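PDB 6A02: YfdX protein, which is of unknown biochemical function but is implicated in antibiotic stress and virulence of Salmonella Typhi. Local coordinates for residues K16-W22 against I79-S83; A50-N55 against T139-T144; I85-D90 against G124-N130; A100-A104 against A119-A123. All blocks are in the same frame, centred on the assembly; numbering follows the deposited sequence. Where two conformers were deposited one is given.

Interaction 1 (K16-W22 against I79-S83)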
loop_
_atom_site.group_PDB
_atom_site.type_symbol
_atom_site.label_atom_id
_atom_site.label_comp_id
_atom_site.label_asym_id
_atom_site.label_seq_id
_atom_site.Cartn_x
_atom_site.Cartn_y
_atom_site.Cartn_z
ATOM N N LYS A 16 24.545 4.709 -1.268
ATOM C CA LYS A 16 24.320 4.362 0.129
ATOM C C LYS A 16 22.884 4.646 0.562
ATOM O O LYS A 16 22.255 5.619 0.123
ATOM C CB LYS A 16 25.317 5.103 1.024
ATOM C CG LYS A 16 26.710 4.478 0.983
ATOM C CD LYS A 16 27.744 5.337 1.697
ATOM C CE LYS A 16 29.127 4.675 1.658
ATOM N NZ LYS A 16 30.244 5.660 1.519
ATOM N N ILE A 17 22.381 3.772 1.430
ATOM C CA ILE A 17 21.037 3.837 1.995
ATOM C C ILE A 17 21.176 4.071 3.493
ATOM O O ILE A 17 22.010 3.433 4.147
ATOM C CB ILE A 17 20.294 2.509 1.732
ATOM C CG1 ILE A 17 20.158 2.219 0.228
ATOM C CG2 ILE A 17 18.938 2.524 2.421
ATOM C CD1 ILE A 17 19.763 0.779 -0.076
ATOM N N SER A 18 20.362 4.974 4.049
ATOM C CA SER A 18 20.503 5.360 5.455
ATOM C C SER A 18 19.719 4.416 6.359
ATOM O O SER A 18 18.491 4.515 6.464
ATOM C CB SER A 18 20.076 6.803 5.699
ATOM O OG SER A 18 20.099 7.078 7.095
ATOM N N GLY A 19 20.431 3.534 7.060
ATOM C CA GLY A 19 19.769 2.715 8.056
ATOM C C GLY A 19 19.290 3.507 9.254
ATOM O O GLY A 19 18.296 3.135 9.887
ATOM N N GLN A 20 19.990 4.596 9.590
ATOM C CA GLN A 20 19.543 5.439 10.693
ATOM C C GLN A 20 18.205 6.087 10.375
ATOM O O GLN A 20 17.314 6.140 11.231
ATOM C CB GLN A 20 20.571 6.523 11.000
ATOM C CG GLN A 20 21.843 6.032 11.669
ATOM C CD GLN A 20 22.852 7.149 11.802
ATOM O OE1 GLN A 20 23.242 7.764 10.808
ATOM N NE2 GLN A 20 23.267 7.436 13.035
ATOM N N ALA A 21 18.051 6.604 9.155
ATOM C CA ALA A 21 16.791 7.245 8.794
ATOM C C ALA A 21 15.668 6.229 8.668
ATOM O O ALA A 21 14.511 6.544 8.969
ATOM C CB ALA A 21 16.944 8.035 7.499
ATOM N N TRP A 22 15.976 5.014 8.210
ATOM C CA TRP A 22 14.957 3.974 8.224
ATOM C C TRP A 22 14.458 3.724 9.641
ATOM O O TRP A 22 13.246 3.671 9.883
ATOM C CB TRP A 22 15.486 2.685 7.581
ATOM C CG TRP A 22 14.376 1.727 7.328
ATOM C CD1 TRP A 22 13.582 1.664 6.221
ATOM C CD2 TRP A 22 13.905 0.726 8.220
ATOM N NE1 TRP A 22 12.646 0.668 6.364
ATOM C CE2 TRP A 22 12.833 0.072 7.584
ATOM C CE3 TRP A 22 14.299 0.303 9.490
ATOM C CZ2 TRP A 22 12.139 -0.970 8.180
ATOM C CZ3 TRP A 22 13.613 -0.735 10.080
ATOM C CH2 TRP A 22 12.548 -1.361 9.422
ATOM N N ILE A 79 16.458 11.628 0.712
ATOM C CA ILE A 79 17.465 10.614 1.006
ATOM C C ILE A 79 16.858 9.218 0.908
ATOM O O ILE A 79 15.668 9.004 1.174
ATOM C CB ILE A 79 18.155 10.809 2.376
ATOM C CG1 ILE A 79 17.132 10.748 3.516
ATOM C CG2 ILE A 79 18.992 12.106 2.402
ATOM C CD1 ILE A 79 17.782 10.451 4.885
ATOM N N ARG A 80 17.704 8.261 0.540
ATOM C CA ARG A 80 17.322 6.856 0.425
ATOM C C ARG A 80 17.290 6.195 1.796
ATOM O O ARG A 80 18.261 6.281 2.558
ATOM C CB ARG A 80 18.344 6.111 -0.440
ATOM C CG ARG A 80 18.345 6.525 -1.905
ATOM C CD ARG A 80 19.450 5.820 -2.694
ATOM N NE ARG A 80 20.751 6.285 -2.237
ATOM C CZ ARG A 80 21.397 7.329 -2.752
ATOM N NH1 ARG A 80 20.886 8.004 -3.781
ATOM N NH2 ARG A 80 22.569 7.693 -2.237
ATOM N N ILE A 81 16.188 5.506 2.105
ATOM C CA ILE A 81 16.068 4.779 3.364
ATOM C C ILE A 81 15.829 3.286 3.194
ATOM O O ILE A 81 15.962 2.545 4.180
ATOM C CB ILE A 81 15.022 5.396 4.325
ATOM C CG1 ILE A 81 13.596 5.141 3.833
ATOM C CG2 ILE A 81 15.285 6.874 4.512
ATOM C CD1 ILE A 81 12.525 5.527 4.847
ATOM N N ASN A 82 15.488 2.815 1.999
ATOM C CA ASN A 82 15.319 1.383 1.784
ATOM C C ASN A 82 15.344 1.116 0.291
ATOM O O ASN A 82 15.020 1.991 -0.515
ATOM C CB ASN A 82 14.010 0.867 2.397
ATOM C CG ASN A 82 13.941 -0.644 2.420
ATOM O OD1 ASN A 82 14.732 -1.286 3.088
ATOM N ND2 ASN A 82 13.002 -1.217 1.671
ATOM N N SER A 83 15.710 -0.111 -0.073
ATOM C CA SER A 83 15.548 -0.586 -1.439
ATOM C C SER A 83 14.903 -1.961 -1.426
ATOM O O SER A 83 15.233 -2.810 -0.588
ATOM C CB SER A 83 16.879 -0.713 -2.170
ATOM O OG SER A 83 16.663 -0.540 -3.557
#

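Interaction 2 (A50-N55 against T139-T144)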
loop_
_atom_site.group_PDB
_atom_site.type_symbol
_atom_site.label_atom_id
_atom_site.label_comp_id
_atom_site.label_asym_id
_atom_site.label_seq_id
_atom_site.Cartn_x
_atom_site.Cartn_y
_atom_site.Cartn_z
ATOM N N ALA A 50 14.205 9.197 17.271
ATOM C CA ALA A 50 14.156 9.545 15.856
ATOM C C ALA A 50 14.891 10.850 15.587
ATOM O O ALA A 50 15.608 10.974 14.584
ATOM C CB ALA A 50 12.699 9.636 15.398
ATOM N N GLU A 51 14.717 11.841 16.466
ATOM C CA GLU A 51 15.414 13.110 16.302
ATOM C C GLU A 51 16.923 12.916 16.339
ATOM O O GLU A 51 17.646 13.484 15.512
ATOM C CB GLU A 51 14.963 14.094 17.382
ATOM C CG GLU A 51 15.487 15.513 17.180
ATOM C CD GLU A 51 15.085 16.456 18.297
ATOM O OE1 GLU A 51 15.141 16.044 19.478
ATOM O OE2 GLU A 51 14.710 17.610 17.991
ATOM N N LYS A 52 17.417 12.107 17.275
ATOM C CA LYS A 52 18.859 11.888 17.357
ATOM C C LYS A 52 19.376 11.165 16.120
ATOM O O LYS A 52 20.453 11.491 15.605
ATOM C CB LYS A 52 19.218 11.129 18.638
ATOM C CG LYS A 52 19.140 11.994 19.882
ATOM C CD LYS A 52 19.655 11.281 21.119
ATOM C CE LYS A 52 19.913 12.281 22.229
ATOM N NZ LYS A 52 18.720 13.142 22.468
ATOM N N LEU A 53 18.615 10.193 15.615
ATOM C CA LEU A 53 19.046 9.467 14.424
ATOM C C LEU A 53 19.124 10.381 13.205
ATOM O O LEU A 53 20.087 10.312 12.432
ATOM C CB LEU A 53 18.118 8.282 14.164
ATOM C CG LEU A 53 18.189 7.093 15.129
ATOM C CD1 LEU A 53 16.928 6.249 15.047
ATOM C CD2 LEU A 53 19.405 6.229 14.841
ATOM N N LEU A 54 18.111 11.233 13.002
ATOM C CA LEU A 54 18.064 12.069 11.808
ATOM C C LEU A 54 19.032 13.242 11.861
ATOM O O LEU A 54 19.288 13.860 10.821
ATOM C CB LEU A 54 16.645 12.610 11.604
ATOM C CG LEU A 54 15.598 11.573 11.217
ATOM C CD1 LEU A 54 14.207 12.198 11.270
ATOM C CD2 LEU A 54 15.905 11.030 9.824
ATOM N N ASN A 55 19.554 13.577 13.042
ATOM C CA ASN A 55 20.373 14.769 13.214
ATOM C C ASN A 55 21.778 14.426 13.681
ATOM O O ASN A 55 22.503 15.305 14.161
ATOM C CB ASN A 55 19.705 15.749 14.178
ATOM C CG ASN A 55 18.463 16.379 13.588
ATOM O OD1 ASN A 55 18.551 17.295 12.767
ATOM N ND2 ASN A 55 17.297 15.888 13.993
ATOM N N THR A 139 11.394 16.120 7.178
ATOM C CA THR A 139 11.166 15.111 8.209
ATOM C C THR A 139 11.767 15.532 9.541
ATOM O O THR A 139 11.131 15.370 10.588
ATOM C CB THR A 139 11.709 13.749 7.768
ATOM O OG1 THR A 139 11.140 13.409 6.500
ATOM C CG2 THR A 139 11.334 12.651 8.769
ATOM N N ARG A 140 12.990 16.075 9.524
ATOM C CA ARG A 140 13.588 16.589 10.754
ATOM C C ARG A 140 12.666 17.592 11.431
ATOM O O ARG A 140 12.444 17.531 12.646
ATOM C CB ARG A 140 14.933 17.251 10.452
ATOM C CG ARG A 140 16.060 16.282 10.230
ATOM C CD ARG A 140 17.262 17.019 9.669
ATOM N NE ARG A 140 18.450 16.173 9.623
ATOM C CZ ARG A 140 19.570 16.511 8.998
ATOM N NH1 ARG A 140 19.641 17.675 8.362
ATOM N NH2 ARG A 140 20.618 15.692 9.012
ATOM N N LYS A 141 12.111 18.520 10.646
ATOM C CA LYS A 141 11.236 19.545 11.212
ATOM C C LYS A 141 9.976 18.934 11.811
ATOM O O LYS A 141 9.533 19.351 12.884
ATOM C CB LYS A 141 10.888 20.600 10.160
ATOM C CG LYS A 141 10.046 21.754 10.704
ATOM C CD LYS A 141 9.861 22.842 9.654
ATOM C CE LYS A 141 8.942 23.951 10.145
ATOM N NZ LYS A 141 8.577 24.878 9.034
ATOM N N ASP A 142 9.376 17.951 11.132
ATOM C CA ASP A 142 8.217 17.263 11.700
ATOM C C ASP A 142 8.543 16.677 13.071
ATOM O O ASP A 142 7.753 16.794 14.015
ATOM C CB ASP A 142 7.751 16.136 10.775
ATOM C CG ASP A 142 7.121 16.620 9.478
ATOM O OD1 ASP A 142 6.735 17.805 9.372
ATOM O OD2 ASP A 142 6.996 15.765 8.562
ATOM N N VAL A 143 9.698 16.019 13.202
ATOM C CA VAL A 143 10.030 15.351 14.459
ATOM C C VAL A 143 10.277 16.366 15.563
ATOM O O VAL A 143 9.738 16.246 16.668
ATOM C CB VAL A 143 11.229 14.408 14.277
ATOM C CG1 VAL A 143 11.635 13.800 15.623
ATOM C CG2 VAL A 143 10.861 13.319 13.305
ATOM N N THR A 144 11.108 17.371 15.282
ATOM C CA THR A 144 11.427 18.356 16.310
ATOM C C THR A 144 10.181 19.118 16.730
ATOM O O THR A 144 9.967 19.364 17.925
ATOM C CB THR A 144 12.501 19.309 15.801
ATOM O OG1 THR A 144 13.703 18.570 15.559
ATOM C CG2 THR A 144 12.779 20.384 16.842
HETATM O O HOH W 1 14.665 16.427 14.124
#

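Interaction 3 (I85-D90 against G124-N130)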
loop_
_atom_site.group_PDB
_atom_site.type_symbol
_atom_site.label_atom_id
_atom_site.label_comp_id
_atom_site.label_asym_id
_atom_site.label_seq_id
_atom_site.Cartn_x
_atom_site.Cartn_y
_atom_site.Cartn_z
ATOM N N ILE A 85 12.952 -5.033 -4.400
ATOM C CA ILE A 85 12.894 -5.504 -5.778
ATOM C C ILE A 85 11.460 -5.875 -6.135
ATOM O O ILE A 85 10.754 -6.496 -5.334
ATOM C CB ILE A 85 13.814 -6.730 -5.959
ATOM C CG1 ILE A 85 15.267 -6.346 -5.675
ATOM C CG2 ILE A 85 13.679 -7.328 -7.359
ATOM C CD1 ILE A 85 15.831 -5.373 -6.670
ATOM N N THR A 86 11.043 -5.509 -7.347
ATOM C CA THR A 86 9.870 -6.089 -7.991
ATOM C C THR A 86 10.297 -6.820 -9.253
ATOM O O THR A 86 10.977 -6.250 -10.117
ATOM C CB THR A 86 8.862 -4.997 -8.360
ATOM O OG1 THR A 86 8.402 -4.379 -7.165
ATOM C CG2 THR A 86 7.664 -5.581 -9.152
ATOM N N VAL A 87 9.877 -8.076 -9.376
ATOM C CA VAL A 87 10.100 -8.849 -10.592
ATOM C C VAL A 87 8.796 -8.925 -11.375
ATOM O O VAL A 87 7.696 -8.865 -10.811
ATOM C CB VAL A 87 10.653 -10.259 -10.297
ATOM C CG1 VAL A 87 12.017 -10.159 -9.649
ATOM C CG2 VAL A 87 9.688 -11.029 -9.402
ATOM N N ALA A 88 8.925 -9.044 -12.695
ATOM C CA ALA A 88 7.791 -9.270 -13.587
ATOM C C ALA A 88 8.147 -10.430 -14.502
ATOM O O ALA A 88 9.044 -10.311 -15.343
ATOM C CB ALA A 88 7.486 -8.020 -14.409
ATOM N N GLU A 89 7.444 -11.547 -14.347
ATOM C CA GLU A 89 7.779 -12.788 -15.031
ATOM C C GLU A 89 6.871 -12.991 -16.240
ATOM O O GLU A 89 5.653 -13.102 -16.090
ATOM C CB GLU A 89 7.636 -13.964 -14.069
ATOM C CG GLU A 89 8.530 -13.850 -12.850
ATOM C CD GLU A 89 8.680 -15.168 -12.129
ATOM O OE1 GLU A 89 8.341 -16.216 -12.718
ATOM O OE2 GLU A 89 9.132 -15.157 -10.974
ATOM N N ASP A 90 7.472 -13.040 -17.426
ATOM C CA ASP A 90 6.755 -13.449 -18.626
ATOM C C ASP A 90 6.459 -14.940 -18.550
ATOM O O ASP A 90 7.135 -15.698 -17.853
ATOM C CB ASP A 90 7.640 -13.238 -19.854
ATOM C CG ASP A 90 7.656 -11.803 -20.340
ATOM O OD1 ASP A 90 7.117 -10.912 -19.646
ATOM O OD2 ASP A 90 8.241 -11.561 -21.419
ATOM N N GLY A 124 12.791 -14.219 -19.114
ATOM C CA GLY A 124 11.541 -13.488 -19.205
ATOM C C GLY A 124 11.210 -12.643 -18.001
ATOM O O GLY A 124 10.041 -12.293 -17.807
ATOM N N VAL A 125 12.203 -12.298 -17.185
ATOM C CA VAL A 125 11.982 -11.610 -15.920
ATOM C C VAL A 125 12.586 -10.215 -16.025
ATOM O O VAL A 125 13.788 -10.070 -16.271
ATOM C CB VAL A 125 12.603 -12.389 -14.748
ATOM C CG1 VAL A 125 12.307 -11.696 -13.429
ATOM C CG2 VAL A 125 12.095 -13.831 -14.734
ATOM N N SER A 126 11.762 -9.189 -15.837
ATOM C CA SER A 126 12.281 -7.838 -15.687
ATOM C C SER A 126 12.414 -7.515 -14.202
ATOM O O SER A 126 11.701 -8.073 -13.362
ATOM C CB SER A 126 11.381 -6.815 -16.380
ATOM O OG SER A 126 10.098 -6.794 -15.792
ATOM N N VAL A 127 13.331 -6.604 -13.888
ATOM C CA VAL A 127 13.643 -6.234 -12.509
ATOM C C VAL A 127 13.442 -4.735 -12.351
ATOM O O VAL A 127 13.959 -3.943 -13.150
ATOM C CB VAL A 127 15.081 -6.626 -12.116
ATOM C CG1 VAL A 127 15.386 -6.169 -10.698
ATOM C CG2 VAL A 127 15.255 -8.130 -12.214
ATOM N N ILE A 128 12.708 -4.353 -11.310
ATOM C CA ILE A 128 12.509 -2.958 -10.935
ATOM C C ILE A 128 13.019 -2.795 -9.513
ATOM O O ILE A 128 12.753 -3.641 -8.654
ATOM C CB ILE A 128 11.014 -2.590 -11.017
ATOM C CG1 ILE A 128 10.557 -2.511 -12.473
ATOM C CG2 ILE A 128 10.727 -1.281 -10.281
ATOM C CD1 ILE A 128 11.040 -1.284 -13.189
ATOM N N GLU A 129 13.766 -1.722 -9.261
ATOM C CA GLU A 129 14.231 -1.420 -7.917
ATOM C C GLU A 129 13.365 -0.312 -7.331
ATOM O O GLU A 129 13.204 0.749 -7.948
ATOM C CB GLU A 129 15.700 -0.996 -7.932
ATOM C CG GLU A 129 16.230 -0.739 -6.557
ATOM C CD GLU A 129 17.647 -0.221 -6.541
ATOM O OE1 GLU A 129 18.027 0.541 -7.456
ATOM O OE2 GLU A 129 18.373 -0.564 -5.589
ATOM N N ASN A 130 12.809 -0.559 -6.143
ATOM C CA ASN A 130 11.936 0.404 -5.468
ATOM C C ASN A 130 12.735 1.054 -4.351
ATOM O O ASN A 130 13.075 0.401 -3.361
ATOM C CB ASN A 130 10.710 -0.287 -4.884
ATOM C CG ASN A 130 10.021 -1.166 -5.871
ATOM O OD1 ASN A 130 9.459 -0.698 -6.854
ATOM N ND2 ASN A 130 10.042 -2.470 -5.604
HETATM O O HOH W 2 9.936 -5.823 -13.208
HETATM O O HOH W 3 7.460 -1.897 -8.462
HETATM O O HOH W 4 9.586 -9.414 -18.517
#

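Interaction 4 (A100-A104 against A119-A123)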
loop_
_atom_site.group_PDB
_atom_site.type_symbol
_atom_site.label_atom_id
_atom_site.label_comp_id
_atom_site.label_asym_id
_atom_site.label_seq_id
_atom_site.Cartn_x
_atom_site.Cartn_y
_atom_site.Cartn_z
ATOM N N ALA A 100 17.075 -21.051 -17.830
ATOM C CA ALA A 100 17.429 -19.639 -17.749
ATOM C C ALA A 100 17.569 -19.181 -16.299
ATOM O O ALA A 100 18.449 -18.374 -15.977
ATOM C CB ALA A 100 16.389 -18.806 -18.496
ATOM N N ILE A 101 16.709 -19.685 -15.412
ATOM C CA ILE A 101 16.817 -19.332 -13.999
ATOM C C ILE A 101 18.099 -19.901 -13.402
ATOM O O ILE A 101 18.766 -19.246 -12.592
ATOM C CB ILE A 101 15.557 -19.770 -13.232
ATOM C CG1 ILE A 101 14.367 -18.882 -13.610
ATOM C CG2 ILE A 101 15.799 -19.704 -11.735
ATOM C CD1 ILE A 101 14.595 -17.400 -13.346
ATOM N N ASN A 102 18.477 -21.114 -13.812
ATOM C CA ASN A 102 19.714 -21.705 -13.313
ATOM C C ASN A 102 20.921 -20.836 -13.642
ATOM O O ASN A 102 21.842 -20.707 -12.828
ATOM C CB ASN A 102 19.891 -23.113 -13.874
ATOM C CG ASN A 102 21.216 -23.728 -13.480
ATOM O OD1 ASN A 102 21.427 -24.087 -12.319
ATOM N ND2 ASN A 102 22.125 -23.841 -14.444
ATOM N N LYS A 103 20.932 -20.218 -14.826
ATOM C CA LYS A 103 22.042 -19.334 -15.166
ATOM C C LYS A 103 21.978 -18.033 -14.366
ATOM O O LYS A 103 23.014 -17.472 -13.986
ATOM C CB LYS A 103 22.062 -19.078 -16.676
ATOM C CG LYS A 103 22.942 -17.927 -17.080
ATOM C CD LYS A 103 22.764 -17.582 -18.551
ATOM C CE LYS A 103 23.780 -16.555 -18.975
ATOM N NZ LYS A 103 23.103 -15.251 -19.197
ATOM N N ALA A 104 20.770 -17.531 -14.101
ATOM C CA ALA A 104 20.648 -16.348 -13.255
ATOM C C ALA A 104 21.207 -16.614 -11.863
ATOM O O ALA A 104 21.857 -15.746 -11.267
ATOM C CB ALA A 104 19.183 -15.914 -13.177
ATOM N N ALA A 119 20.752 -12.260 -17.318
ATOM C CA ALA A 119 20.265 -13.638 -17.298
ATOM C C ALA A 119 18.776 -13.694 -16.976
ATOM O O ALA A 119 18.040 -14.518 -17.536
ATOM C CB ALA A 119 21.066 -14.475 -16.299
ATOM N N LEU A 120 18.310 -12.827 -16.072
ATOM C CA LEU A 120 16.885 -12.811 -15.760
ATOM C C LEU A 120 16.055 -12.391 -16.965
ATOM O O LEU A 120 14.951 -12.912 -17.177
ATOM C CB LEU A 120 16.613 -11.924 -14.543
ATOM C CG LEU A 120 17.058 -12.558 -13.220
ATOM C CD1 LEU A 120 16.905 -11.570 -12.075
ATOM C CD2 LEU A 120 16.273 -13.829 -12.933
ATOM N N LYS A 121 16.574 -11.460 -17.774
ATOM C CA LYS A 121 15.879 -11.076 -19.002
ATOM C C LYS A 121 15.697 -12.276 -19.922
ATOM O O LYS A 121 14.627 -12.458 -20.514
ATOM C CB LYS A 121 16.643 -9.963 -19.718
ATOM C CG LYS A 121 16.523 -8.593 -19.087
ATOM C CD LYS A 121 17.231 -7.552 -19.950
ATOM C CE LYS A 121 17.326 -6.210 -19.250
ATOM N NZ LYS A 121 18.057 -5.217 -20.085
ATOM N N LEU A 122 16.727 -13.119 -20.045
ATOM C CA LEU A 122 16.585 -14.331 -20.840
ATOM C C LEU A 122 15.549 -15.279 -20.256
ATOM O O LEU A 122 14.964 -16.077 -20.998
ATOM C CB LEU A 122 17.936 -15.033 -20.980
ATOM C CG LEU A 122 19.010 -14.280 -21.763
ATOM C CD1 LEU A 122 20.255 -15.147 -21.902
ATOM C CD2 LEU A 122 18.500 -13.850 -23.131
ATOM N N ALA A 123 15.307 -15.209 -18.950
ATOM C CA ALA A 123 14.263 -15.990 -18.303
ATOM C C ALA A 123 12.899 -15.331 -18.392
ATOM O O ALA A 123 11.946 -15.838 -17.791
ATOM C CB ALA A 123 14.621 -16.225 -16.835
HETATM O O HOH W 5 19.173 -16.983 -17.999
#

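Interaction 1 (K16-W22 against I79-S83)
I79 sends CD1 to within 3.7 Å of A21 CB, at the start of helix 19-36. R80, next along strand 77-89, supplies the polar bonds. Its chain bends at chi3 (-67°) so that the guanidinium meets K16 O side-on and nearly in its own plane: NE lies 2.9 Å from K16 O but above the carbonyl plane, while NH2, at 3.2 Å from K16 O, uses an in-plane lone pair. R80 O accepts an almost straight bond (176°) from S18 N, 2.9 Å away. I81 sets CG2 against A21, 3.6 Å from A21 CB, and its carbonyl O lies 3.3 Å from CD1 of the W22 ring; I17 CG2 presses on the same peptide. A classic beta bulge puts I81 and N82 together opposite E132. N82 runs alongside W22, its CB near the indole and OD1 bonded to R26 of the second subunit, which also makes a cation-pi contact with W22. S83 finishes with CB against I17 CD1, its OG in one conformer probably bonding E129. The strand thus fixes the lead-in to the helix through the K16 carbonyl and S18 amide on either side of I17, while S18 OG, the N-cap, accepts from A21 N.

Interaction 2 (A50-N55 against T139-T144)
L54 O is gripped side-on by two nitrogens of R140, NE at 2.7 Å and NH2 at 2.9 Å from that one oxygen. The setting is an antiparallel helix pair: the axes of the short segments 50-54 and 139-144 approach to 9.6 Å, with their directions 152° apart. L54 O lies at the edge of the guanidinium, nearly in its plane; NH2 comes in the carbonyl plane, whereas NE stands well above it. R140 is extended from CG to NE, which carries the charge across to the last helical residue of helix 40-54, where it probably complements the negative end of the helix dipole. Its NH1 bonds Q137, and the guanidinium also makes a cation-pi contact with W61.

Beneath this grip the interface is apolar. The side chains of L54 and T139 cross at about a right angle, L54 CD1 3.8 Å from T139 CG2, and L54 CD1 also meets V143 CG2. The other branch of V143, CG1, lies anti to the backbone N (chi1 176°) and packs 3.8 Å from E51 CB, with A50 CB a little farther off. M25 and I28 of helix 19-36 lie against T139 and V143, so a third helix adjoins the pair.

At the other end E51, extended beyond CG, takes a bond from T144 OG1 to OE2 (2.8 Å), met on the anti side of the carboxylate. N55 turns its amide back over the helix end, ND2 giving to E51 O at 2.9 Å and also to a water that donates to T144 OG1.

Interaction 3 (I85-D90 against G124-N130)
T86, the residue with the largest buried area, faces I128 as a hydrogen-bonded pair of antiparallel strands 77-89 and 125-135: T86 N to I128 O and I128 N to T86 O are both 2.8 Å. Its hydroxyl reaches diagonally across to N130, two residues past I128: N130 ND2 gives a straight bond (169°) to T86 OG1 at 3.0 Å, nearly in the amide plane; a water joins T86 OG1 to N130 OD1, which also bonds S173 on the third strand. In I85, chi1 of -62° sets CG1 beside the backbone N and CG2 anti to it; CG2 meets V127 CG1 at 3.9 Å, while I85 CA lies 3.4 Å from I128 O in a CA-H...O contact. Just beyond the last bridge, of E89 with V125, G124 O accepts from D90 N at 2.7 Å; the positive phi of G124 (77°) ends helix 113-122 in a Schellman motif. D90 forms a salt bridge with K141 of the third subunit. Backbone pairing thus carries the cohesion. V87, V125 and V127 centre the I85 face, which also holds E89 and E129; the T86 face mixes A88 and I128 with two hydroxyls, and Q138 of the third subunit donates to S126 OG.

Interaction 4 (A100-A104 against A119-A123)
A100 and A123 meet methyl to methyl, CB to CB at 3.5 Å, and one turn further A104 meets A119, where A119 CB reaches to 3.6 Å from A104 CA. Such small side chains let the two backbones come very close: CA atoms are 4.9 Å apart in both pairs, and the pairing runs antiparallel, as expected of a helical hairpin. Larger apolar groups close one flank. I101 and L120 both start away from the partner helix but bend back, I101 CD1 to 3.7 Å from A123 CB and L120 CD2 to 3.6 Å from A104 CB. On the other flank the chain of K103, CG anti to the backbone N (chi1 166°), runs past A119, its aliphatic part and NZ lying against A119 CB, with L122 CD1 beyond. Polar contact is made by water alone: one molecule donates to both A100 O, at 2.6 Å, and A119 O, at 2.8 Å, carbonyls that also accept the helical bonds of A104 N and A123 N. Helices 94-109 and 113-122 thus pack as consecutive members of the hairpin between strands 77-89 and 125-135, with L120 resting on V125 and V127 of the latter and Y156 of the second subunit covering I101 and L120.

How the interactions relate
From the N terminus, 16-22 opens interaction 1 and 50-55 opens interaction 2 before 79-83 closes the first, so these two loops cross; they also touch, through A21 and L54 of successive helices. Strand 77-89 then continues from interaction 1 into 85-90, the start of interaction 3. Before that ladder closes, 100-104 and 119-123 complete interaction 4, a short hairpin within it, and L120 O probably accepts from V125 N, tying interaction 4 to interaction 3. Segment 139-144 finally closes interaction 2 around both. The long sheet thus spans the fold: interaction 2 gathers helices at one end, interaction 4 sits at the other, and the shared strand 77-89 joins interactions 1 and 3 between them.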